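Local coordinates for protein ethylbenzene dehydrogenase alpha-subunit (Aromatoleum aromaticum, PDB 2IVF) that is the alpha-subunit of a molybdopterin oxidoreductase family enzyme and holds an iron/sulfur cluster, a molybdenum atom and the ligands MGD and MD1, at residues F133-K144 with V649-E657; M379-S387 with Q397-R406. One frame throughout, in Å; residues are numbered along the deposited sequence.

Contact 1 (F133-K144 with V649-E657); sequences FNNNLYGDERVK and VLPCAWYYE. With MD1 (phosphoric acid 4-(2-amino-4-oxo-3,4,5,6,-tetrahydro-pteridin-6-yl)-2-hydroxy-3,4-dimercapto-but-3-en-yl ester guanylate ester), chain N.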
loop_
_atom_site.group_PDB
_atom_site.type_symbol
_atom_site.label_atom_id
_atom_site.label_comp_id
_atom_site.label_asym_id
_atom_site.label_seq_id
_atom_site.Cartn_x
_atom_site.Cartn_y
_atom_site.Cartn_z
ATOM N N PHE A 133 3.370 10.791 -2.781
ATOM C CA PHE A 133 4.736 10.899 -2.308
ATOM C C PHE A 133 5.225 12.341 -2.067
ATOM O O PHE A 133 6.080 12.582 -1.239
ATOM C CB PHE A 133 5.709 10.151 -3.248
ATOM C CG PHE A 133 7.012 9.949 -2.583
ATOM C CD1 PHE A 133 7.101 8.992 -1.605
ATOM C CD2 PHE A 133 8.091 10.777 -2.830
ATOM C CE1 PHE A 133 8.288 8.822 -0.883
ATOM C CE2 PHE A 133 9.267 10.616 -2.107
ATOM C CZ PHE A 133 9.343 9.640 -1.130
ATOM N N ASN A 134 4.630 13.332 -2.731
ATOM C CA ASN A 134 4.948 14.698 -2.415
ATOM C C ASN A 134 4.818 14.993 -0.921
ATOM O O ASN A 134 5.521 15.838 -0.382
ATOM C CB ASN A 134 4.013 15.629 -3.205
ATOM C CG ASN A 134 2.570 15.646 -2.648
ATOM O OD1 ASN A 134 1.674 14.952 -3.154
ATOM N ND2 ASN A 134 2.337 16.509 -1.664
ATOM N N ASN A 135 3.934 14.266 -0.228
ATOM C CA ASN A 135 3.737 14.471 1.202
ATOM C C ASN A 135 4.883 13.955 2.007
ATOM O O ASN A 135 5.202 14.527 3.043
ATOM C CB ASN A 135 2.440 13.811 1.624
ATOM C CG ASN A 135 1.266 14.436 0.936
ATOM O OD1 ASN A 135 0.920 15.575 1.235
ATOM N ND2 ASN A 135 0.749 13.779 -0.095
ATOM N N ASN A 136 5.532 12.905 1.514
ATOM C CA ASN A 136 6.749 12.417 2.162
ATOM C C ASN A 136 7.860 13.455 2.128
ATOM O O ASN A 136 8.589 13.656 3.107
ATOM C CB ASN A 136 7.252 11.143 1.513
ATOM C CG ASN A 136 6.416 9.933 1.862
ATOM O OD1 ASN A 136 5.277 9.857 1.458
ATOM N ND2 ASN A 136 7.001 8.967 2.583
ATOM N N LEU A 137 8.001 14.100 0.990
ATOM C CA LEU A 137 9.072 15.074 0.808
ATOM C C LEU A 137 8.953 16.290 1.730
ATOM O O LEU A 137 9.927 16.969 1.976
ATOM C CB LEU A 137 9.114 15.518 -0.651
ATOM C CG LEU A 137 9.418 14.450 -1.674
ATOM C CD1 LEU A 137 9.471 15.116 -3.095
ATOM C CD2 LEU A 137 10.694 13.680 -1.352
ATOM N N TYR A 138 7.770 16.598 2.232
ATOM C CA TYR A 138 7.629 17.736 3.137
ATOM C C TYR A 138 7.142 17.303 4.502
ATOM O O TYR A 138 6.752 18.135 5.299
ATOM C CB TYR A 138 6.765 18.822 2.472
ATOM C CG TYR A 138 7.368 19.040 1.089
ATOM C CD1 TYR A 138 8.542 19.783 0.943
ATOM C CD2 TYR A 138 6.821 18.401 -0.062
ATOM C CE1 TYR A 138 9.131 19.940 -0.306
ATOM C CE2 TYR A 138 7.387 18.525 -1.306
ATOM C CZ TYR A 138 8.561 19.298 -1.425
ATOM O OH TYR A 138 9.182 19.438 -2.618
ATOM N N GLY A 139 7.299 16.017 4.820
ATOM C CA GLY A 139 6.783 15.497 6.065
ATOM C C GLY A 139 7.749 15.566 7.226
ATOM O O GLY A 139 8.976 15.582 7.046
ATOM N N ASP A 140 7.185 15.576 8.431
ATOM C CA ASP A 140 7.988 15.712 9.628
ATOM C C ASP A 140 8.759 14.459 9.973
ATOM O O ASP A 140 9.456 14.418 10.983
ATOM C CB ASP A 140 7.103 16.081 10.800
ATOM C CG ASP A 140 6.633 17.519 10.734
ATOM O OD1 ASP A 140 7.349 18.355 10.172
ATOM O OD2 ASP A 140 5.553 17.801 11.261
ATOM N N GLU A 141 8.612 13.412 9.163
ATOM C CA GLU A 141 9.436 12.219 9.363
ATOM C C GLU A 141 10.834 12.410 8.836
ATOM O O GLU A 141 11.687 11.576 9.067
ATOM C CB GLU A 141 8.818 11.023 8.684
ATOM C CG GLU A 141 8.689 11.157 7.140
ATOM C CD GLU A 141 7.294 11.544 6.703
ATOM O OE1 GLU A 141 6.791 12.614 7.176
ATOM O OE2 GLU A 141 6.709 10.784 5.863
ATOM N N ARG A 142 11.088 13.494 8.102
ATOM C CA ARG A 142 12.380 13.616 7.435
ATOM C C ARG A 142 13.497 14.086 8.324
ATOM O O ARG A 142 13.320 14.993 9.120
ATOM C CB ARG A 142 12.290 14.575 6.270
ATOM C CG ARG A 142 11.429 14.104 5.187
ATOM C CD ARG A 142 11.688 14.947 3.944
ATOM N NE ARG A 142 12.956 14.585 3.338
ATOM C CZ ARG A 142 13.325 14.915 2.108
ATOM N NH1 ARG A 142 12.520 15.613 1.342
ATOM N NH2 ARG A 142 14.517 14.518 1.640
ATOM N N VAL A 143 14.656 13.467 8.144
ATOM C CA VAL A 143 15.895 13.960 8.671
ATOM C C VAL A 143 16.612 14.744 7.556
ATOM O O VAL A 143 16.769 14.264 6.428
ATOM C CB VAL A 143 16.680 12.834 9.290
ATOM C CG1 VAL A 143 15.846 12.252 10.412
ATOM C CG2 VAL A 143 16.967 11.734 8.303
ATOM N N LYS A 144 16.936 15.989 7.876
ATOM C CA LYS A 144 17.444 16.953 6.917
ATOM C C LYS A 144 18.845 17.439 7.255
ATOM O O LYS A 144 19.493 18.095 6.421
ATOM C CB LYS A 144 16.461 18.148 6.814
ATOM C CG LYS A 144 15.170 17.816 6.053
ATOM C CD LYS A 144 14.154 19.012 5.921
ATOM C CE LYS A 144 14.022 19.873 7.154
ATOM N NZ LYS A 144 13.007 20.982 6.981
ATOM N N VAL A 649 23.196 9.964 12.402
ATOM C CA VAL A 649 22.252 9.824 11.314
ATOM C C VAL A 649 22.628 10.861 10.263
ATOM O O VAL A 649 22.758 12.065 10.581
ATOM C CB VAL A 649 20.808 10.011 11.800
ATOM C CG1 VAL A 649 19.820 9.900 10.626
ATOM C CG2 VAL A 649 20.479 8.984 12.915
ATOM N N LEU A 650 22.805 10.385 9.018
ATOM C CA LEU A 650 23.238 11.216 7.898
ATOM C C LEU A 650 22.047 11.432 6.980
ATOM O O LEU A 650 21.437 10.442 6.526
ATOM C CB LEU A 650 24.300 10.487 7.117
ATOM C CG LEU A 650 25.581 10.186 7.876
ATOM C CD1 LEU A 650 26.515 9.455 6.958
ATOM C CD2 LEU A 650 26.206 11.462 8.431
ATOM N N PRO A 651 21.669 12.685 6.726
ATOM C CA PRO A 651 20.423 12.883 5.949
ATOM C C PRO A 651 20.588 12.683 4.442
ATOM O O PRO A 651 21.515 13.203 3.875
ATOM C CB PRO A 651 20.073 14.342 6.209
ATOM C CG PRO A 651 21.396 15.019 6.380
ATOM C CD PRO A 651 22.263 13.957 7.127
ATOM N N CYS A 652 19.632 11.997 3.806
ATOM C CA CYS A 652 19.711 11.679 2.403
ATOM C C CYS A 652 18.577 12.251 1.569
ATOM O O CYS A 652 17.469 12.558 2.039
ATOM C CB CYS A 652 19.765 10.163 2.200
ATOM S SG CYS A 652 21.223 9.483 2.961
ATOM N N ALA A 653 18.915 12.414 0.303
ATOM C CA ALA A 653 17.994 12.883 -0.690
ATOM C C ALA A 653 16.977 11.761 -0.919
ATOM O O ALA A 653 17.323 10.587 -0.844
ATOM C CB ALA A 653 18.774 13.228 -1.966
ATOM N N TRP A 654 15.714 12.100 -1.169
ATOM C CA TRP A 654 14.689 11.074 -1.347
ATOM C C TRP A 654 14.256 11.013 -2.827
ATOM O O TRP A 654 14.899 11.570 -3.707
ATOM C CB TRP A 654 13.488 11.390 -0.427
ATOM C CG TRP A 654 12.869 10.218 0.242
ATOM C CD1 TRP A 654 13.026 8.901 -0.079
ATOM C CD2 TRP A 654 11.979 10.248 1.363
ATOM N NE1 TRP A 654 12.322 8.118 0.771
ATOM C CE2 TRP A 654 11.683 8.914 1.687
ATOM C CE3 TRP A 654 11.423 11.280 2.141
ATOM C CZ2 TRP A 654 10.825 8.569 2.728
ATOM C CZ3 TRP A 654 10.557 10.938 3.186
ATOM C CH2 TRP A 654 10.286 9.595 3.476
ATOM N N TYR A 655 13.133 10.364 -3.101
ATOM C CA TYR A 655 12.690 10.191 -4.493
ATOM C C TYR A 655 12.315 11.554 -5.041
ATOM O O TYR A 655 11.760 12.408 -4.324
ATOM C CB TYR A 655 11.535 9.177 -4.645
ATOM C CG TYR A 655 11.681 7.986 -3.729
ATOM C CD1 TYR A 655 12.942 7.468 -3.395
ATOM C CD2 TYR A 655 10.566 7.407 -3.147
ATOM C CE1 TYR A 655 13.063 6.408 -2.538
ATOM C CE2 TYR A 655 10.684 6.357 -2.289
ATOM C CZ TYR A 655 11.910 5.873 -1.982
ATOM O OH TYR A 655 11.969 4.871 -1.114
ATOM N N TYR A 656 12.660 11.756 -6.307
ATOM C CA TYR A 656 12.447 13.027 -7.037
ATOM C C TYR A 656 13.517 14.052 -6.747
ATOM O O TYR A 656 13.538 15.129 -7.370
ATOM C CB TYR A 656 11.123 13.720 -6.745
ATOM C CG TYR A 656 9.828 12.952 -6.813
ATOM C CD1 TYR A 656 9.719 11.721 -7.468
ATOM C CD2 TYR A 656 8.681 13.502 -6.231
ATOM C CE1 TYR A 656 8.508 11.036 -7.502
ATOM C CE2 TYR A 656 7.485 12.849 -6.245
ATOM C CZ TYR A 656 7.380 11.609 -6.908
ATOM O OH TYR A 656 6.181 10.963 -6.941
ATOM N N GLU A 657 14.412 13.748 -5.820
ATOM C CA GLU A 657 15.417 14.728 -5.341
ATOM C C GLU A 657 16.835 14.328 -5.722
ATOM O O GLU A 657 17.818 14.967 -5.307
ATOM C CB GLU A 657 15.359 14.857 -3.835
ATOM C CG GLU A 657 14.048 15.423 -3.292
ATOM C CD GLU A 657 14.028 15.517 -1.779
ATOM O OE1 GLU A 657 14.801 14.789 -1.137
ATOM O OE2 GLU A 657 13.227 16.317 -1.232
HETATM P PB MD1 N . 13.616 -2.939 5.317
HETATM O O3B MD1 N . 12.466 -1.854 5.274
HETATM O O1B MD1 N . 14.347 -2.851 4.026
HETATM O O2B MD1 N . 14.308 -2.990 6.624
HETATM O O3A MD1 N . 12.768 -4.279 5.271
HETATM C C10 MD1 N . 12.399 -4.931 4.036
HETATM C C11 MD1 N . 11.460 -6.043 4.475
HETATM O O11 MD1 N . 10.192 -5.348 4.727
HETATM C C12 MD1 N . 11.251 -7.025 3.354
HETATM S S12 MD1 N . 11.656 -6.648 1.735
HETATM C C13 MD1 N . 10.658 -8.242 3.575
HETATM S S13 MD1 N . 10.360 -9.343 2.331
HETATM C C14 MD1 N . 10.259 -8.702 4.926
HETATM N N15 MD1 N . 8.887 -8.991 5.169
HETATM C C16 MD1 N . 8.434 -9.295 6.427
HETATM C C15 MD1 N . 7.113 -9.682 6.550
HETATM O O14 MD1 N . 6.354 -9.765 5.547
HETATM N N17 MD1 N . 6.697 -9.891 7.825
HETATM C C17 MD1 N . 7.568 -9.795 8.911
HETATM N N16 MD1 N . 7.057 -10.047 10.108
HETATM N N18 MD1 N . 8.859 -9.462 8.746
HETATM C C20 MD1 N . 9.291 -9.222 7.527
HETATM N N8 MD1 N . 10.607 -8.936 7.348
HETATM C C7 MD1 N . 11.208 -8.578 6.092
HETATM P PA MD1 N . 12.214 -0.484 6.080
HETATM O O1A MD1 N . 11.323 0.324 5.193
HETATM O O2A MD1 N . 11.696 -0.837 7.421
HETATM O "O5'" MD1 N . 13.622 0.213 6.237
HETATM C "C5'" MD1 N . 14.188 0.766 5.054
HETATM C "C4'" MD1 N . 14.614 2.152 5.310
HETATM O "O4'" MD1 N . 14.995 2.629 4.025
HETATM C "C1'" MD1 N . 14.738 4.033 4.078
HETATM N N9 MD1 N . 14.661 4.685 2.764
HETATM C C4 MD1 N . 15.628 5.449 2.277
HETATM N N3 MD1 N . 16.831 5.765 2.812
HETATM C C2 MD1 N . 17.676 6.549 2.143
HETATM N N2 MD1 N . 18.892 6.859 2.664
HETATM N N1 MD1 N . 17.252 7.087 0.943
HETATM C C6 MD1 N . 16.047 6.810 0.345
HETATM O O6 MD1 N . 15.798 7.287 -0.762
HETATM C C5 MD1 N . 15.189 5.941 1.036
HETATM N N7 MD1 N . 13.968 5.461 0.821
HETATM C C8 MD1 N . 13.666 4.693 1.872
HETATM C "C2'" MD1 N . 13.390 4.152 4.783
HETATM O "O2'" MD1 N . 13.178 5.437 5.417
HETATM C "C3'" MD1 N . 13.400 2.972 5.766
HETATM O "O3'" MD1 N . 13.588 3.406 7.139
#

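Contact 2 (M379-S387 with Q397-R406); sequences MPALEGTFS and QVRTVFEGLR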
loop_
_atom_site.group_PDB
_atom_site.type_symbol
_atom_site.label_atom_id
_atom_site.label_comp_id
_atom_site.label_asym_id
_atom_site.label_seq_id
_atom_site.Cartn_x
_atom_site.Cartn_y
_atom_site.Cartn_z
ATOM N N MET A 379 9.447 -44.015 -24.236
ATOM C CA MET A 379 8.725 -43.653 -23.023
ATOM C C MET A 379 9.229 -44.457 -21.830
ATOM O O MET A 379 9.027 -45.660 -21.769
ATOM C CB MET A 379 7.232 -43.895 -23.180
ATOM C CG MET A 379 6.452 -42.686 -23.648
ATOM S SD MET A 379 6.219 -41.469 -22.336
ATOM C CE MET A 379 4.546 -40.911 -22.707
ATOM N N PRO A 380 9.861 -43.784 -20.854
ATOM C CA PRO A 380 10.288 -44.477 -19.639
ATOM C C PRO A 380 9.114 -45.044 -18.864
ATOM O O PRO A 380 8.021 -44.495 -18.925
ATOM C CB PRO A 380 10.971 -43.373 -18.817
ATOM C CG PRO A 380 11.246 -42.276 -19.773
ATOM C CD PRO A 380 10.235 -42.365 -20.846
ATOM N N ALA A 381 9.356 -46.106 -18.110
ATOM C CA ALA A 381 8.377 -46.628 -17.151
ATOM C C ALA A 381 8.089 -45.577 -16.100
ATOM O O ALA A 381 8.977 -44.789 -15.748
ATOM C CB ALA A 381 8.909 -47.906 -16.460
ATOM N N LEU A 382 6.853 -45.556 -15.614
ATOM C CA LEU A 382 6.500 -44.798 -14.420
ATOM C C LEU A 382 6.060 -45.795 -13.366
ATOM O O LEU A 382 6.720 -45.962 -12.332
ATOM C CB LEU A 382 5.391 -43.789 -14.707
ATOM C CG LEU A 382 5.858 -42.496 -15.376
ATOM C CD1 LEU A 382 4.698 -41.559 -15.500
ATOM C CD2 LEU A 382 7.012 -41.815 -14.615
ATOM N N GLU A 383 4.959 -46.486 -13.635
ATOM C CA GLU A 383 4.447 -47.443 -12.674
ATOM C C GLU A 383 5.324 -48.685 -12.675
ATOM O O GLU A 383 5.807 -49.119 -13.720
ATOM C CB GLU A 383 2.987 -47.803 -12.985
ATOM C CG GLU A 383 1.983 -46.607 -12.829
ATOM C CD GLU A 383 1.867 -45.743 -14.075
ATOM O OE1 GLU A 383 2.680 -45.945 -15.001
ATOM O OE2 GLU A 383 0.955 -44.851 -14.127
ATOM N N GLY A 384 5.547 -49.262 -11.501
ATOM C CA GLY A 384 6.161 -50.576 -11.430
ATOM C C GLY A 384 7.292 -50.734 -10.438
ATOM O O GLY A 384 7.909 -49.773 -9.975
ATOM N N THR A 385 7.560 -51.977 -10.108
ATOM C CA THR A 385 8.744 -52.291 -9.349
ATOM C C THR A 385 9.511 -53.304 -10.162
ATOM O O THR A 385 8.935 -54.230 -10.717
ATOM C CB THR A 385 8.400 -52.769 -7.923
ATOM O OG1 THR A 385 7.591 -51.761 -7.283
ATOM C CG2 THR A 385 9.668 -52.938 -7.119
ATOM N N PHE A 386 10.811 -53.073 -10.270
ATOM C CA PHE A 386 11.654 -53.791 -11.188
ATOM C C PHE A 386 12.876 -54.266 -10.421
ATOM O O PHE A 386 12.972 -54.087 -9.204
ATOM C CB PHE A 386 12.073 -52.870 -12.345
ATOM C CG PHE A 386 10.920 -52.185 -13.032
ATOM C CD1 PHE A 386 10.222 -52.827 -14.051
ATOM C CD2 PHE A 386 10.547 -50.904 -12.671
ATOM C CE1 PHE A 386 9.166 -52.207 -14.695
ATOM C CE2 PHE A 386 9.487 -50.271 -13.304
ATOM C CZ PHE A 386 8.786 -50.928 -14.318
ATOM N N SER A 387 13.798 -54.892 -11.138
ATOM C CA SER A 387 15.061 -55.305 -10.553
ATOM C C SER A 387 16.232 -54.859 -11.417
ATOM O O SER A 387 16.092 -54.675 -12.622
ATOM C CB SER A 387 15.093 -56.819 -10.341
ATOM O OG SER A 387 14.170 -57.478 -11.178
ATOM N N GLN A 397 15.718 -54.708 -5.856
ATOM C CA GLN A 397 14.504 -54.099 -6.339
ATOM C C GLN A 397 14.786 -52.609 -6.530
ATOM O O GLN A 397 15.448 -51.990 -5.692
ATOM C CB GLN A 397 13.373 -54.226 -5.305
ATOM C CG GLN A 397 12.555 -55.526 -5.307
ATOM C CD GLN A 397 11.183 -55.300 -4.659
ATOM O OE1 GLN A 397 10.606 -54.202 -4.761
ATOM N NE2 GLN A 397 10.665 -56.314 -3.995
ATOM N N VAL A 398 14.283 -52.055 -7.624
ATOM C CA VAL A 398 14.337 -50.629 -7.871
ATOM C C VAL A 398 12.961 -50.221 -8.340
ATOM O O VAL A 398 12.233 -51.043 -8.911
ATOM C CB VAL A 398 15.400 -50.252 -8.916
ATOM C CG1 VAL A 398 16.799 -50.697 -8.441
ATOM C CG2 VAL A 398 15.065 -50.849 -10.283
ATOM N N ARG A 399 12.597 -48.971 -8.077
ATOM C CA ARG A 399 11.349 -48.437 -8.556
ATOM C C ARG A 399 11.551 -46.982 -8.882
ATOM O O ARG A 399 12.479 -46.363 -8.403
ATOM C CB ARG A 399 10.243 -48.628 -7.523
ATOM C CG ARG A 399 10.314 -47.692 -6.334
ATOM C CD ARG A 399 9.225 -48.001 -5.319
ATOM N NE ARG A 399 9.328 -47.164 -4.118
ATOM C CZ ARG A 399 8.662 -47.381 -2.980
ATOM N NH1 ARG A 399 7.809 -48.390 -2.854
ATOM N NH2 ARG A 399 8.847 -46.576 -1.952
ATOM N N THR A 400 10.652 -46.438 -9.680
ATOM C CA THR A 400 10.727 -45.058 -10.066
ATOM C C THR A 400 10.346 -44.185 -8.879
ATOM O O THR A 400 9.633 -44.633 -7.976
ATOM C CB THR A 400 9.753 -44.762 -11.223
ATOM O OG1 THR A 400 8.408 -44.982 -10.800
ATOM C CG2 THR A 400 10.061 -45.635 -12.436
ATOM N N VAL A 401 10.811 -42.936 -8.891
ATOM C CA VAL A 401 10.368 -41.980 -7.932
ATOM C C VAL A 401 8.847 -41.941 -7.938
ATOM O O VAL A 401 8.226 -41.925 -6.876
ATOM C CB VAL A 401 10.894 -40.580 -8.238
ATOM C CG1 VAL A 401 10.177 -39.535 -7.360
ATOM C CG2 VAL A 401 12.431 -40.552 -8.054
ATOM N N PHE A 402 8.272 -41.928 -9.139
ATOM C CA PHE A 402 6.813 -41.947 -9.315
ATOM C C PHE A 402 6.110 -43.057 -8.520
ATOM O O PHE A 402 5.044 -42.817 -7.919
ATOM C CB PHE A 402 6.457 -42.095 -10.800
ATOM C CG PHE A 402 4.989 -41.934 -11.091
ATOM C CD1 PHE A 402 4.455 -40.681 -11.303
ATOM C CD2 PHE A 402 4.148 -43.041 -11.141
ATOM C CE1 PHE A 402 3.107 -40.511 -11.589
ATOM C CE2 PHE A 402 2.788 -42.870 -11.426
ATOM C CZ PHE A 402 2.286 -41.619 -11.652
ATOM N N GLU A 403 6.681 -44.257 -8.568
ATOM C CA GLU A 403 6.126 -45.409 -7.846
ATOM C C GLU A 403 6.206 -45.182 -6.334
ATOM O O GLU A 403 5.260 -45.511 -5.606
ATOM C CB GLU A 403 6.818 -46.703 -8.265
ATOM C CG GLU A 403 6.250 -47.952 -7.589
ATOM C CD GLU A 403 4.867 -48.394 -8.079
ATOM O OE1 GLU A 403 4.373 -47.941 -9.133
ATOM O OE2 GLU A 403 4.274 -49.242 -7.376
ATOM N N GLY A 404 7.296 -44.580 -5.857
ATOM C CA GLY A 404 7.383 -44.169 -4.461
ATOM C C GLY A 404 6.329 -43.116 -4.146
ATOM O O GLY A 404 5.643 -43.161 -3.131
ATOM N N LEU A 405 6.204 -42.150 -5.023
ATOM C CA LEU A 405 5.218 -41.126 -4.830
ATOM C C LEU A 405 3.798 -41.662 -4.763
ATOM O O LEU A 405 2.978 -41.124 -3.988
ATOM C CB LEU A 405 5.329 -40.122 -5.947
ATOM C CG LEU A 405 4.474 -38.886 -5.828
ATOM C CD1 LEU A 405 4.814 -38.044 -4.572
ATOM C CD2 LEU A 405 4.703 -38.070 -7.112
ATOM N N ARG A 406 3.470 -42.630 -5.625
ATOM C CA ARG A 406 2.151 -43.263 -5.578
ATOM C C ARG A 406 1.885 -43.795 -4.181
ATOM O O ARG A 406 0.809 -43.591 -3.655
ATOM C CB ARG A 406 2.026 -44.441 -6.551
ATOM C CG ARG A 406 1.975 -44.037 -7.999
ATOM C CD ARG A 406 1.981 -45.255 -8.843
ATOM N NE ARG A 406 0.631 -45.745 -9.063
ATOM C CZ ARG A 406 0.321 -46.994 -9.389
ATOM N NH1 ARG A 406 1.245 -47.953 -9.500
ATOM N NH2 ARG A 406 -0.948 -47.289 -9.597
#

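Contact 1 (F133-K144 with V649-E657)
Phe-133 drives the rim of its ring into the face of the Trp-654 indole, its CZ 3.7 Å from CD2 of that indole, in a T-shaped pair with planes 83° apart. A chi1 of -165° swings the ring away from its backbone N and lets it also turn an edge to the face of Tyr-656 and lie nearly parallel to Tyr-655, though slid so far that the two barely overlap. The four rings make an aromatic cluster. Beside it Arg-142 grips Glu-657 end-on, NH1 to OE2 at 2.8 Å and NH2 to OE1 at 2.8 Å, the two flat groups nearly coplanar. Trp-654 CE3 lies over one guanidinium face, and NH1 also donates to Leu-137 O at 3.0 Å. OE1 takes a further bond from Trp-654 N, so this buried carboxylate is fixed in rotation. Two of the rings also line the MD1 pocket, Trp-654 NE1 3.1 Å and Tyr-655 OH 2.8 Å from MD1 N7; that hydroxyl is also hydrogen-bonded to His-194 O.

Toward Lys-144 interlocked side chains give way to backbone contact: Pro-651 CB lies 3.3 Å from Val-143 O. Val-143 is still buried; only Lys-144 faces solvent, its side chain pointing away.

Strand 102-108 packs on Phe-133 and Leu-137, helix 163-181 lies against Leu-650 and Pro-651, and strand 648-651 joins the mixed sheet between strands 147-149 and 631-636.

Contact 2 (M379-S387 with Q397-R406)
Leu-382 lies over the Phe-402 ring where a beta hairpin, strands 385-389 and 395-400, runs straight into helix 401-408. Leu-382 CD1 sits 4.3 Å from the centroid of that ring and only 9° off its normal, a CH-pi contact over the face, while Leu-382 CB approaches CD2 of the ring. Glu-383 runs alongside Phe-402, pointing the same way, its carboxylate plane turned 70° from the ring; its OE2 forms a salt bridge with Arg-322. Arg-406 comes across Glu-383 at about a right angle and offers a guanidinium face to the Glu-383 CG methylene, 3.7 Å from Arg-406 NH1, so it is the methylene, not the carboxylate, that meets the guanidinium.

Glu-403 is the polar hub. Its chain leaves with CG anti to the backbone N (chi1 -178°) and bends at the next bond, bringing OE1 within reach of the Gly-384 amide. Gly-384 N donates to OE1 at 3.0 Å from well above the carboxylate plane; Arg-406 NH1 reaches the same oxygen from the opposite face, on the syn side. The two donors would be expected to stabilise the charged form.

In the hairpin itself, Phe-386 and Val-398 form the antiparallel hydrogen-bonded pair, each amide bonded to the other's carbonyl. Phe-386 CB and Val-398 CG2 meet loosely, at 4.2 Å, on the sheet face they share, and the Phe-386 ring stacks on Phe-359.

Thr-400 is the helix N-cap. Its hydroxyl is modelled as donating to Leu-382 O, though at a length so short as to be doubtful, while Thr-400 OG1 accepts the capping bond from Glu-403 N at 2.9 Å.

In the fold
The two contacts sit on opposite sides of the chain's centre, with their own centres 62 Å apart and their nearest atoms about 44 Å apart, so neither touches the other. Both segments of contact 2 fall in the 504 residues that separate the segments of contact 1. Only contact 1 borders a bound ligand, MD1: Cys-652 to Tyr-655 belong to its pocket, and the Tyr-655 side chain lies about 7 Å from the iron/sulfur cluster and about 10 Å from MGD. Its 133-144 segment also meets the beta-subunit. Contact 2, its centre 36 Å from that of the chain, joins a short antiparallel sheet to a helix and meets no other protein chain.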